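PDB 1P3Y: mersacidin decarboxylase from Bacillus sp., which catalyses the FAD-dependent oxidative decarboxylation of the C-terminal cysteine of the lantibiotic mersacidin to an aminoenethiol residue. Local coordinates for residues K71-G79 against L106-H114; K9-S20 against W81-T91. All coordinates share one frame; numbering follows the deposited sequence.

Interaction 1 of 2, residues K71-G79 against L106-H114; sequences KRHSHVEIG and LVATTVLAH. With FAD (flavin-adenine dinucleotide), chain B.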
loop_
_atom_site.group_PDB
_atom_site.type_symbol
_atom_site.label_atom_id
_atom_site.label_comp_id
_atom_site.label_asym_id
_atom_site.label_seq_id
_atom_site.Cartn_x
_atom_site.Cartn_y
_atom_site.Cartn_z
ATOM N N LYS A 71 -2.052 19.488 0.581
ATOM C CA LYS A 71 -1.601 20.816 0.210
ATOM C C LYS A 71 -0.935 21.439 1.418
ATOM O O LYS A 71 -1.546 21.532 2.487
ATOM C CB LYS A 71 -2.774 21.693 -0.250
ATOM C CG LYS A 71 -2.366 23.068 -0.804
ATOM C CD LYS A 71 -3.597 23.830 -1.245
ATOM C CE LYS A 71 -3.334 25.309 -1.444
ATOM N NZ LYS A 71 -4.584 26.056 -1.830
ATOM N N ARG A 72 0.323 21.848 1.248
ATOM C CA ARG A 72 1.070 22.482 2.328
ATOM C C ARG A 72 0.381 23.778 2.737
ATOM O O ARG A 72 -0.056 24.564 1.881
ATOM C CB ARG A 72 2.508 22.798 1.897
ATOM C CG ARG A 72 3.368 21.584 1.546
ATOM C CD ARG A 72 3.355 20.511 2.638
ATOM N NE ARG A 72 2.301 19.519 2.409
ATOM C CZ ARG A 72 2.349 18.564 1.479
ATOM N NH1 ARG A 72 3.406 18.454 0.678
ATOM N NH2 ARG A 72 1.334 17.718 1.344
ATOM N N HIS A 73 0.272 23.991 4.047
ATOM C CA HIS A 73 -0.340 25.206 4.561
ATOM C C HIS A 73 0.549 26.406 4.202
ATOM O O HIS A 73 1.755 26.236 3.977
ATOM C CB HIS A 73 -0.534 25.072 6.064
ATOM C CG HIS A 73 -1.748 24.275 6.436
ATOM N ND1 HIS A 73 -1.681 23.095 7.147
ATOM C CD2 HIS A 73 -3.068 24.514 6.230
ATOM C CE1 HIS A 73 -2.905 22.644 7.368
ATOM N NE2 HIS A 73 -3.766 23.488 6.824
ATOM N N SER A 74 -0.033 27.605 4.110
ATOM C CA SER A 74 0.760 28.789 3.752
ATOM C C SER A 74 1.409 29.498 4.941
ATOM O O SER A 74 0.730 29.907 5.894
ATOM C CB SER A 74 -0.087 29.797 2.967
ATOM O OG SER A 74 0.719 30.865 2.478
ATOM N N HIS A 75 2.733 29.637 4.869
ATOM C CA HIS A 75 3.518 30.300 5.912
ATOM C C HIS A 75 3.213 31.803 5.925
ATOM O O HIS A 75 3.149 32.424 6.988
ATOM C CB HIS A 75 5.017 30.070 5.674
ATOM C CG HIS A 75 5.481 30.502 4.318
ATOM N ND1 HIS A 75 6.561 31.338 4.131
ATOM C CD2 HIS A 75 4.986 30.248 3.082
ATOM C CE1 HIS A 75 6.708 31.585 2.841
ATOM N NE2 HIS A 75 5.764 30.937 2.182
ATOM N N VAL A 76 3.021 32.385 4.742
ATOM C CA VAL A 76 2.711 33.809 4.648
ATOM C C VAL A 76 1.292 34.058 5.170
ATOM O O VAL A 76 1.024 35.082 5.800
ATOM C CB VAL A 76 2.816 34.331 3.185
ATOM C CG1 VAL A 76 4.151 33.904 2.577
ATOM C CG2 VAL A 76 1.639 33.824 2.353
ATOM N N GLU A 77 0.390 33.115 4.905
ATOM C CA GLU A 77 -0.984 33.236 5.364
ATOM C C GLU A 77 -1.052 33.092 6.868
ATOM O O GLU A 77 -1.682 33.909 7.539
ATOM C CB GLU A 77 -1.881 32.177 4.721
ATOM C CG GLU A 77 -2.072 32.347 3.225
ATOM C CD GLU A 77 -2.780 33.643 2.855
ATOM O OE1 GLU A 77 -2.235 34.743 3.131
ATOM O OE2 GLU A 77 -3.888 33.553 2.279
ATOM N N ILE A 78 -0.412 32.062 7.417
ATOM C CA ILE A 78 -0.476 31.897 8.861
ATOM C C ILE A 78 0.417 32.927 9.539
ATOM O O ILE A 78 0.103 33.399 10.631
ATOM C CB ILE A 78 -0.098 30.450 9.316
ATOM C CG1 ILE A 78 1.398 30.208 9.164
ATOM C CG2 ILE A 78 -0.900 29.418 8.512
ATOM C CD1 ILE A 78 1.810 28.875 9.694
ATOM N N GLY A 79 1.518 33.286 8.881
ATOM C CA GLY A 79 2.414 34.287 9.422
ATOM C C GLY A 79 1.708 35.636 9.523
ATOM O O GLY A 79 1.857 36.339 10.514
ATOM N N LEU A 106 7.582 24.132 8.476
ATOM C CA LEU A 106 6.670 25.250 8.526
ATOM C C LEU A 106 6.908 26.153 9.743
ATOM O O LEU A 106 6.838 27.380 9.624
ATOM C CB LEU A 106 5.226 24.725 8.444
ATOM C CG LEU A 106 4.058 25.705 8.275
ATOM C CD1 LEU A 106 4.202 26.542 7.023
ATOM C CD2 LEU A 106 2.775 24.911 8.235
ATOM N N VAL A 107 7.226 25.562 10.895
ATOM C CA VAL A 107 7.464 26.350 12.117
ATOM C C VAL A 107 8.571 27.394 11.918
ATOM O O VAL A 107 8.399 28.571 12.235
ATOM C CB VAL A 107 7.812 25.422 13.317
ATOM C CG1 VAL A 107 8.334 26.248 14.501
ATOM C CG2 VAL A 107 6.554 24.623 13.733
ATOM N N ALA A 108 9.696 26.961 11.370
ATOM C CA ALA A 108 10.813 27.851 11.113
ATOM C C ALA A 108 10.526 28.838 9.975
ATOM O O ALA A 108 10.995 29.976 9.987
ATOM C CB ALA A 108 12.074 27.022 10.783
ATOM N N THR A 109 9.768 28.398 8.985
ATOM C CA THR A 109 9.447 29.244 7.851
ATOM C C THR A 109 8.526 30.382 8.297
ATOM O O THR A 109 8.678 31.545 7.898
ATOM C CB THR A 109 8.735 28.413 6.727
ATOM O OG1 THR A 109 9.596 27.350 6.291
ATOM C CG2 THR A 109 8.405 29.301 5.520
ATOM N N THR A 110 7.560 30.035 9.131
ATOM C CA THR A 110 6.619 31.013 9.619
ATOM C C THR A 110 7.332 32.143 10.344
ATOM O O THR A 110 6.906 33.294 10.265
ATOM C CB THR A 110 5.591 30.341 10.531
ATOM O OG1 THR A 110 4.898 29.339 9.768
ATOM C CG2 THR A 110 4.593 31.370 11.079
ATOM N N VAL A 111 8.425 31.830 11.034
ATOM C CA VAL A 111 9.167 32.869 11.742
ATOM C C VAL A 111 9.577 33.947 10.740
ATOM O O VAL A 111 9.426 35.134 11.006
ATOM C CB VAL A 111 10.428 32.298 12.451
ATOM C CG1 VAL A 111 11.323 33.444 12.947
ATOM C CG2 VAL A 111 10.011 31.428 13.638
ATOM N N LEU A 112 10.075 33.539 9.580
ATOM C CA LEU A 112 10.480 34.507 8.570
ATOM C C LEU A 112 9.299 35.207 7.932
ATOM O O LEU A 112 9.419 36.345 7.507
ATOM C CB LEU A 112 11.294 33.848 7.452
ATOM C CG LEU A 112 12.698 33.330 7.769
ATOM C CD1 LEU A 112 13.233 32.639 6.539
ATOM C CD2 LEU A 112 13.612 34.439 8.180
ATOM N N ALA A 113 8.159 34.536 7.861
ATOM C CA ALA A 113 6.993 35.131 7.217
ATOM C C ALA A 113 6.080 35.954 8.117
ATOM O O ALA A 113 5.161 36.609 7.625
ATOM C CB ALA A 113 6.189 34.052 6.511
ATOM N N HIS A 114 6.325 35.920 9.425
ATOM C CA HIS A 114 5.529 36.701 10.381
ATOM C C HIS A 114 6.083 38.148 10.396
ATOM O O HIS A 114 7.291 38.360 10.549
ATOM C CB HIS A 114 5.644 36.078 11.774
ATOM C CG HIS A 114 4.732 36.684 12.794
ATOM N ND1 HIS A 114 5.183 37.146 14.015
ATOM C CD2 HIS A 114 3.386 36.820 12.816
ATOM C CE1 HIS A 114 4.151 37.535 14.746
ATOM N NE2 HIS A 114 3.048 37.345 14.042
HETATM P PA FAD B . 12.722 21.796 0.578
HETATM O O1A FAD B . 11.612 21.646 -0.456
HETATM O O2A FAD B . 13.887 20.827 0.523
HETATM O O5B FAD B . 12.127 21.720 2.105
HETATM C C5B FAD B . 10.718 21.891 2.442
HETATM C C4B FAD B . 10.003 20.555 2.603
HETATM O O4B FAD B . 10.736 19.530 1.940
HETATM C C3B FAD B . 9.863 20.068 4.056
HETATM O O3B FAD B . 8.460 20.005 4.293
HETATM C C2B FAD B . 10.585 18.761 4.063
HETATM O O2B FAD B . 10.183 17.738 4.929
HETATM C C1B FAD B . 10.535 18.312 2.605
HETATM N N9A FAD B . 11.587 17.386 2.073
HETATM C C8A FAD B . 13.006 17.594 1.792
HETATM N N7A FAD B . 13.631 16.535 1.328
HETATM C C5A FAD B . 12.621 15.521 1.267
HETATM C C6A FAD B . 12.612 14.127 0.869
HETATM N N6A FAD B . 13.707 13.501 0.406
HETATM N N1A FAD B . 11.387 13.399 0.973
HETATM C C2A FAD B . 10.242 13.987 1.440
HETATM N N3A FAD B . 10.151 15.352 1.842
HETATM C C4A FAD B . 11.455 16.015 1.710
HETATM N N1 FAD B . 9.864 30.298 0.705
HETATM C C2 FAD B . 10.661 31.305 0.177
HETATM O O2 FAD B . 11.738 31.630 0.746
HETATM N N3 FAD B . 10.253 31.955 -0.999
HETATM C C4 FAD B . 9.042 31.669 -1.736
HETATM O O4 FAD B . 8.757 32.338 -2.803
HETATM C C4X FAD B . 8.273 30.644 -1.190
HETATM N N5 FAD B . 7.071 30.303 -1.902
HETATM C C5X FAD B . 6.277 29.232 -1.382
HETATM C C6 FAD B . 5.074 28.848 -2.050
HETATM C C7 FAD B . 4.213 27.768 -1.589
HETATM C C7M FAD B . 2.933 27.430 -2.406
HETATM C C8 FAD B . 4.614 27.040 -0.364
HETATM C C8M FAD B . 3.825 25.890 0.228
HETATM C C9 FAD B . 5.787 27.380 0.329
HETATM C C9A FAD B . 6.646 28.461 -0.130
HETATM N N10 FAD B . 7.919 28.926 0.524
HETATM C C10 FAD B . 8.700 29.974 0.013
HETATM C "C1'" FAD B . 8.321 28.237 1.715
HETATM C "C2'" FAD B . 9.388 27.212 1.587
HETATM O "O2'" FAD B . 8.890 26.154 0.649
HETATM C "C3'" FAD B . 9.675 26.568 2.892
HETATM O "O3'" FAD B . 10.500 27.398 3.738
HETATM C "C4'" FAD B . 10.387 25.189 2.784
HETATM O "O4'" FAD B . 10.535 24.661 4.146
HETATM C "C5'" FAD B . 11.757 25.221 2.154
HETATM O "O5'" FAD B . 11.663 25.107 0.726
HETATM P P FAD B . 12.890 24.662 -0.161
HETATM O O1P FAD B . 12.408 24.666 -1.547
HETATM O O2P FAD B . 14.059 25.560 0.152
HETATM O O3P FAD B . 13.337 23.235 0.452
#
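His75, the active-site histidine, sits as a knob in a hole formed by Leu106, Thr109, Thr110 and Ala113 of helix 106-113. Its CB meets Leu106 CD1 at 3.9 Å. Farther out, ND1 lies 3.6 Å from Ala113 CB. The methyl of Thr109 approaches the same imidazole obliquely. One ring face is covered near its rim by Val76 CG1. The opposite face is turned to the cofactor, with C1' of the FAD above it, and NE2 comes within 3.4 Å of flavin N10. The first torsion (chi1 56°) sets CG between the backbone N and the carbonyl carbon, and the ring extends past Thr109 to the flavin.

Thr109 serves both partners. Its CG2 faces the histidine, while OG1 accepts a hydrogen bond of 2.7 Å from ribityl O3' of the FAD. OG1 is also hydrogen-bonded to Asn105 O. This is the flavin site of the HFCD family, here built at a subunit boundary: further hydrogen bonds to this FAD come from the second subunit, including its Thr91, Ala92 and Asn93. Met128 of that subunit also packs on His75 and Ala113.

Behind the histidine the axes of the short segments 75-79 and 106-113 cross at -65°, 8.2 Å apart at their closest. Gly79 brings its backbone close to helix 106-113, and its CA lies 4.0 Å from Thr110 CG2. Ile78 crosses Thr110 at about a right angle, and its CD1 also rests against Leu106 CG. Thr110 OG1 turns back to its own helix and donates to Leu106 O at 2.8 Å, from above the carbonyl plane. That oxygen also accepts from Thr110 N. At the start of helix 75-81, Ser74 is the N-cap; its OG takes a weak bond from Glu77 N.

Interaction 2 of 2, residues K9-S20 against W81-T91; sequences KKLLIGICGSIS and WADIYCIIPAT. With FAD (flavin-adenine dinucleotide), chain C.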
loop_
_atom_site.group_PDB
_atom_site.type_symbol
_atom_site.label_atom_id
_atom_site.label_comp_id
_atom_site.label_asym_id
_atom_site.label_seq_id
_atom_site.Cartn_x
_atom_site.Cartn_y
_atom_site.Cartn_z
ATOM N N LYS A 9 -6.452 39.938 20.004
ATOM C CA LYS A 9 -5.308 39.588 19.168
ATOM C C LYS A 9 -5.325 38.098 18.784
ATOM O O LYS A 9 -5.848 37.248 19.517
ATOM C CB LYS A 9 -4.007 39.921 19.905
ATOM C CG LYS A 9 -3.834 41.387 20.234
ATOM C CD LYS A 9 -3.707 42.207 18.965
ATOM C CE LYS A 9 -3.673 43.707 19.243
ATOM N NZ LYS A 9 -3.325 44.428 17.986
ATOM N N LYS A 10 -4.765 37.797 17.617
ATOM C CA LYS A 10 -4.690 36.425 17.115
ATOM C C LYS A 10 -3.342 35.810 17.513
ATOM O O LYS A 10 -2.277 36.343 17.190
ATOM C CB LYS A 10 -4.856 36.419 15.590
ATOM C CG LYS A 10 -6.212 36.941 15.146
ATOM C CD LYS A 10 -6.342 37.058 13.635
ATOM C CE LYS A 10 -7.772 37.422 13.268
ATOM N NZ LYS A 10 -8.006 37.445 11.791
ATOM N N LEU A 11 -3.397 34.697 18.233
ATOM C CA LEU A 11 -2.190 34.017 18.694
ATOM C C LEU A 11 -1.909 32.699 17.971
ATOM O O LEU A 11 -2.780 31.817 17.863
ATOM C CB LEU A 11 -2.290 33.729 20.190
ATOM C CG LEU A 11 -1.145 32.895 20.752
ATOM C CD1 LEU A 11 0.165 33.675 20.609
ATOM C CD2 LEU A 11 -1.430 32.553 22.223
ATOM N N LEU A 12 -0.685 32.581 17.473
ATOM C CA LEU A 12 -0.245 31.373 16.795
ATOM C C LEU A 12 0.828 30.730 17.665
ATOM O O LEU A 12 1.826 31.361 18.023
ATOM C CB LEU A 12 0.341 31.690 15.418
ATOM C CG LEU A 12 0.900 30.473 14.660
ATOM C CD1 LEU A 12 -0.218 29.453 14.455
ATOM C CD2 LEU A 12 1.503 30.904 13.311
ATOM N N ILE A 13 0.605 29.475 18.015
ATOM C CA ILE A 13 1.568 28.741 18.808
ATOM C C ILE A 13 2.223 27.630 17.982
ATOM O O ILE A 13 1.538 26.746 17.444
ATOM C CB ILE A 13 0.886 28.164 20.040
ATOM C CG1 ILE A 13 0.546 29.319 20.982
ATOM C CG2 ILE A 13 1.784 27.139 20.721
ATOM C CD1 ILE A 13 -0.561 28.981 21.958
ATOM N N GLY A 14 3.547 27.699 17.866
ATOM C CA GLY A 14 4.285 26.691 17.132
ATOM C C GLY A 14 4.799 25.660 18.112
ATOM O O GLY A 14 5.519 26.005 19.037
ATOM N N ILE A 15 4.439 24.397 17.922
ATOM C CA ILE A 15 4.888 23.345 18.831
ATOM C C ILE A 15 6.012 22.509 18.200
ATOM O O ILE A 15 5.869 22.030 17.070
ATOM C CB ILE A 15 3.717 22.408 19.185
ATOM C CG1 ILE A 15 2.544 23.218 19.737
ATOM C CG2 ILE A 15 4.166 21.377 20.176
ATOM C CD1 ILE A 15 1.329 22.382 20.023
ATOM N N CYS A 16 7.115 22.322 18.925
ATOM C CA CYS A 16 8.238 21.533 18.409
ATOM C C CYS A 16 8.386 20.217 19.149
ATOM O O CYS A 16 7.676 19.962 20.116
ATOM C CB CYS A 16 9.556 22.304 18.495
ATOM S SG CYS A 16 9.611 23.818 17.488
ATOM N N GLY A 17 9.333 19.394 18.701
ATOM C CA GLY A 17 9.532 18.085 19.292
ATOM C C GLY A 17 10.099 18.019 20.696
ATOM O O GLY A 17 11.298 18.118 20.891
ATOM N N SER A 18 9.232 17.831 21.680
ATOM C CA SER A 18 9.663 17.723 23.071
ATOM C C SER A 18 8.630 16.939 23.878
ATOM O O SER A 18 7.432 17.012 23.578
ATOM C CB SER A 18 9.819 19.115 23.680
ATOM O OG SER A 18 9.765 19.030 25.092
ATOM N N ILE A 19 9.072 16.186 24.885
ATOM C CA ILE A 19 8.121 15.448 25.721
ATOM C C ILE A 19 7.113 16.431 26.351
ATOM O O ILE A 19 5.933 16.110 26.527
ATOM C CB ILE A 19 8.841 14.676 26.864
ATOM C CG1 ILE A 19 9.473 13.398 26.317
ATOM C CG2 ILE A 19 7.850 14.308 27.963
ATOM C CD1 ILE A 19 8.454 12.295 25.999
ATOM N N SER A 20 7.574 17.638 26.670
ATOM C CA SER A 20 6.696 18.637 27.287
ATOM C C SER A 20 5.557 19.095 26.381
ATOM O O SER A 20 4.624 19.757 26.844
ATOM C CB SER A 20 7.509 19.855 27.752
ATOM O OG SER A 20 7.916 20.666 26.660
ATOM N N TRP A 81 -1.707 36.060 9.346
ATOM C CA TRP A 81 -2.931 35.838 10.128
ATOM C C TRP A 81 -2.732 36.159 11.597
ATOM O O TRP A 81 -3.590 36.785 12.235
ATOM C CB TRP A 81 -3.383 34.369 10.040
ATOM C CG TRP A 81 -4.524 34.037 10.983
ATOM C CD1 TRP A 81 -5.852 34.238 10.754
ATOM C CD2 TRP A 81 -4.421 33.553 12.337
ATOM N NE1 TRP A 81 -6.583 33.917 11.872
ATOM C CE2 TRP A 81 -5.730 33.497 12.861
ATOM C CE3 TRP A 81 -3.351 33.169 13.156
ATOM C CZ2 TRP A 81 -6.003 33.074 14.178
ATOM C CZ3 TRP A 81 -3.619 32.747 14.469
ATOM C CH2 TRP A 81 -4.937 32.706 14.963
ATOM N N ALA A 82 -1.605 35.699 12.129
ATOM C CA ALA A 82 -1.291 35.876 13.532
ATOM C C ALA A 82 -0.730 37.255 13.857
ATOM O O ALA A 82 0.007 37.843 13.061
ATOM C CB ALA A 82 -0.314 34.787 13.975
ATOM N N ASP A 83 -1.114 37.768 15.026
ATOM C CA ASP A 83 -0.635 39.060 15.509
ATOM C C ASP A 83 0.581 38.745 16.365
ATOM O O ASP A 83 1.554 39.504 16.406
ATOM C CB ASP A 83 -1.686 39.762 16.382
ATOM C CG ASP A 83 -2.927 40.142 15.613
ATOM O OD1 ASP A 83 -2.780 40.748 14.527
ATOM O OD2 ASP A 83 -4.041 39.837 16.098
ATOM N N ILE A 84 0.505 37.618 17.063
ATOM C CA ILE A 84 1.599 37.181 17.907
ATOM C C ILE A 84 1.952 35.730 17.584
ATOM O O ILE A 84 1.072 34.862 17.499
ATOM C CB ILE A 84 1.224 37.292 19.398
ATOM C CG1 ILE A 84 0.947 38.760 19.750
ATOM C CG2 ILE A 84 2.355 36.723 20.272
ATOM C CD1 ILE A 84 0.222 38.938 21.073
ATOM N N TYR A 85 3.244 35.477 17.382
ATOM C CA TYR A 85 3.728 34.130 17.089
ATOM C C TYR A 85 4.674 33.708 18.201
ATOM O O TYR A 85 5.753 34.276 18.405
ATOM C CB TYR A 85 4.437 34.088 15.731
ATOM C CG TYR A 85 4.968 32.721 15.326
ATOM C CD1 TYR A 85 4.242 31.558 15.581
ATOM C CD2 TYR A 85 6.161 32.607 14.600
ATOM C CE1 TYR A 85 4.689 30.310 15.112
ATOM C CE2 TYR A 85 6.617 31.379 14.126
ATOM C CZ TYR A 85 5.878 30.230 14.383
ATOM O OH TYR A 85 6.341 29.019 13.900
ATOM N N CYS A 86 4.247 32.694 18.924
ATOM C CA CYS A 86 5.018 32.198 20.027
ATOM C C CYS A 86 5.297 30.708 19.835
ATOM O O CYS A 86 4.388 29.910 19.609
ATOM C CB CYS A 86 4.228 32.483 21.314
ATOM S SG CYS A 86 4.817 31.619 22.743
ATOM N N ILE A 87 6.570 30.339 19.898
ATOM C CA ILE A 87 6.958 28.946 19.753
ATOM C C ILE A 87 7.245 28.319 21.117
ATOM O O ILE A 87 8.232 28.649 21.772
ATOM C CB ILE A 87 8.202 28.812 18.849
ATOM C CG1 ILE A 87 7.856 29.321 17.439
ATOM C CG2 ILE A 87 8.693 27.335 18.830
ATOM C CD1 ILE A 87 9.038 29.335 16.455
ATOM N N ILE A 88 6.361 27.425 21.540
ATOM C CA ILE A 88 6.506 26.727 22.803
ATOM C C ILE A 88 5.963 25.287 22.698
ATOM O O ILE A 88 4.791 25.058 22.409
ATOM C CB ILE A 88 5.757 27.489 23.951
ATOM C CG1 ILE A 88 5.845 26.678 25.253
ATOM C CG2 ILE A 88 4.272 27.749 23.574
ATOM C CD1 ILE A 88 5.320 27.411 26.473
ATOM N N PRO A 89 6.817 24.296 22.930
ATOM C CA PRO A 89 8.227 24.472 23.273
ATOM C C PRO A 89 9.076 24.577 22.017
ATOM O O PRO A 89 8.699 24.072 20.959
ATOM C CB PRO A 89 8.547 23.214 24.065
ATOM C CG PRO A 89 7.689 22.182 23.392
ATOM C CD PRO A 89 6.377 22.910 23.177
ATOM N N ALA A 90 10.231 25.223 22.164
ATOM C CA ALA A 90 11.195 25.425 21.093
ATOM C C ALA A 90 12.361 24.469 21.308
ATOM O O ALA A 90 12.851 24.352 22.421
ATOM C CB ALA A 90 11.687 26.849 21.131
ATOM N N THR A 91 12.793 23.779 20.254
ATOM C CA THR A 91 13.916 22.840 20.330
ATOM C C THR A 91 15.249 23.534 20.009
ATOM O O THR A 91 15.286 24.645 19.450
ATOM C CB THR A 91 13.777 21.707 19.288
ATOM O OG1 THR A 91 13.501 22.298 18.015
ATOM C CG2 THR A 91 12.666 20.724 19.655
HETATM P PA FAD C . 11.395 18.384 13.017
HETATM O O1A FAD C . 10.322 17.567 13.728
HETATM O O2A FAD C . 10.997 19.163 11.778
HETATM O O5B FAD C . 12.670 17.445 12.586
HETATM C C5B FAD C . 12.936 16.123 13.143
HETATM C C4B FAD C . 12.417 15.009 12.243
HETATM O O4B FAD C . 11.421 15.520 11.364
HETATM C C3B FAD C . 13.475 14.377 11.322
HETATM O O3B FAD C . 13.547 13.012 11.720
HETATM C C2B FAD C . 12.945 14.628 9.948
HETATM O O2B FAD C . 13.218 13.729 8.911
HETATM C C1B FAD C . 11.443 14.793 10.166
HETATM N N9A FAD C . 10.633 15.596 9.192
HETATM C C8A FAD C . 10.589 17.033 8.926
HETATM N N7A FAD C . 9.745 17.386 7.982
HETATM C C5A FAD C . 9.153 16.155 7.552
HETATM C C6A FAD C . 8.166 15.806 6.549
HETATM N N6A FAD C . 7.557 16.726 5.783
HETATM N N1A FAD C . 7.833 14.427 6.376
HETATM C C2A FAD C . 8.424 13.448 7.128
HETATM N N3A FAD C . 9.393 13.695 8.145
HETATM C C4A FAD C . 9.678 15.133 8.243
HETATM N N1 FAD C . 15.141 18.396 21.168
HETATM C C2 FAD C . 15.192 19.572 21.906
HETATM O O2 FAD C . 15.928 20.526 21.536
HETATM N N3 FAD C . 14.411 19.685 23.067
HETATM C C4 FAD C . 13.532 18.661 23.588
HETATM O O4 FAD C . 12.865 18.867 24.674
HETATM C C4X FAD C . 13.491 17.501 22.817
HETATM N N5 FAD C . 12.610 16.462 23.278
HETATM C C5X FAD C . 12.524 15.272 22.489
HETATM C C6 FAD C . 11.663 14.207 22.897
HETATM C C7 FAD C . 11.515 12.967 22.149
HETATM C C7M FAD C . 10.536 11.882 22.684
HETATM C C8 FAD C . 12.303 12.811 20.907
HETATM C C8M FAD C . 12.246 11.583 20.021
HETATM C C9 FAD C . 13.165 13.828 20.463
HETATM C C9A FAD C . 13.315 15.066 21.212
HETATM N N10 FAD C . 14.206 16.224 20.849
HETATM C C10 FAD C . 14.288 17.393 21.620
HETATM C "C1'" FAD C . 14.982 16.089 19.652
HETATM C "C2'" FAD C . 14.487 16.778 18.432
HETATM O "O2'" FAD C . 13.136 16.215 18.111
HETATM C "C3'" FAD C . 15.376 16.525 17.273
HETATM O "O3'" FAD C . 16.568 17.338 17.313
HETATM C "C4'" FAD C . 14.710 16.771 15.888
HETATM O "O4'" FAD C . 15.691 16.414 14.856
HETATM C "C5'" FAD C . 14.272 18.192 15.630
HETATM O "O5'" FAD C . 12.945 18.415 16.132
HETATM P P FAD C . 12.052 19.615 15.632
HETATM O O1P FAD C . 10.786 19.509 16.366
HETATM O O2P FAD C . 12.829 20.896 15.805
HETATM O O3P FAD C . 11.984 19.430 14.028
#
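Lys9 lays its CD against Asp83 OD2 at the start of the pairing. Lys10 N then donates to the same OD2 at 2.6 Å. The bond is straight (169°) and meets the anti side of the carboxylate. Lys10 O accepts from both Asp83 N and Ile84 N. The Lys10 side chain lies over one face of Trp81, a CH-pi contact with CB 3.8 Å from the centroid of the six-membered ring. Its chain is extended beyond CG, which carries CD on toward NE1.

From Leu11 the two strands run parallel, in register with Ile84 onward. Leu12 N bonds to Ile84 O at 2.9 Å, and Leu12 O accepts from Cys86 N. The Leu12 side chain lies alongside Tyr85, with CD2 3.6 Å from CD1 of the ring. Gly14 N continues the ladder to Cys86 O. Segment 81-91 turns a corner at Ile88 and cis Pro89, yet Cys16 N still reaches Pro89 O at 3.1 Å.

Beyond the strand, Gly17 N donates to O1P of the FAD at 2.8 Å, and Thr91 OG1 donates to O2P at 2.7 Å. Ser18 OG accepts from Ser20 N in an ST turn.

These are the two central strands of a Rossmann-like parallel sheet, flanked by strands 37-42 and 119-122. Helix 106-113 packs over the face bearing Tyr85 and Ile87.

In the fold
The centres of the two interactions lie about 12 Å apart, and helix 106-113 of interaction 1 packs on the strand pair of interaction 2. Tyr85 OH is hydrogen-bonded to Val107 O at 2.7 Å, and His114 NE2 makes a weak bond to Ala82 O. The nearest side-chain atoms of Tyr85 and His75 are about 8 Å apart. The two contacts face different cofactors. Interaction 2 binds the flavin-side phosphate of one FAD, through Gly17 N and Thr91 OG1, whereas interaction 1 presents His75 to the flavin of another. In the dodecamer the roles combine: Gly17 and Thr91 of the second subunit bind the FAD beside His75. Thr109 of the fifth subunit reaches the FAD at Gly17.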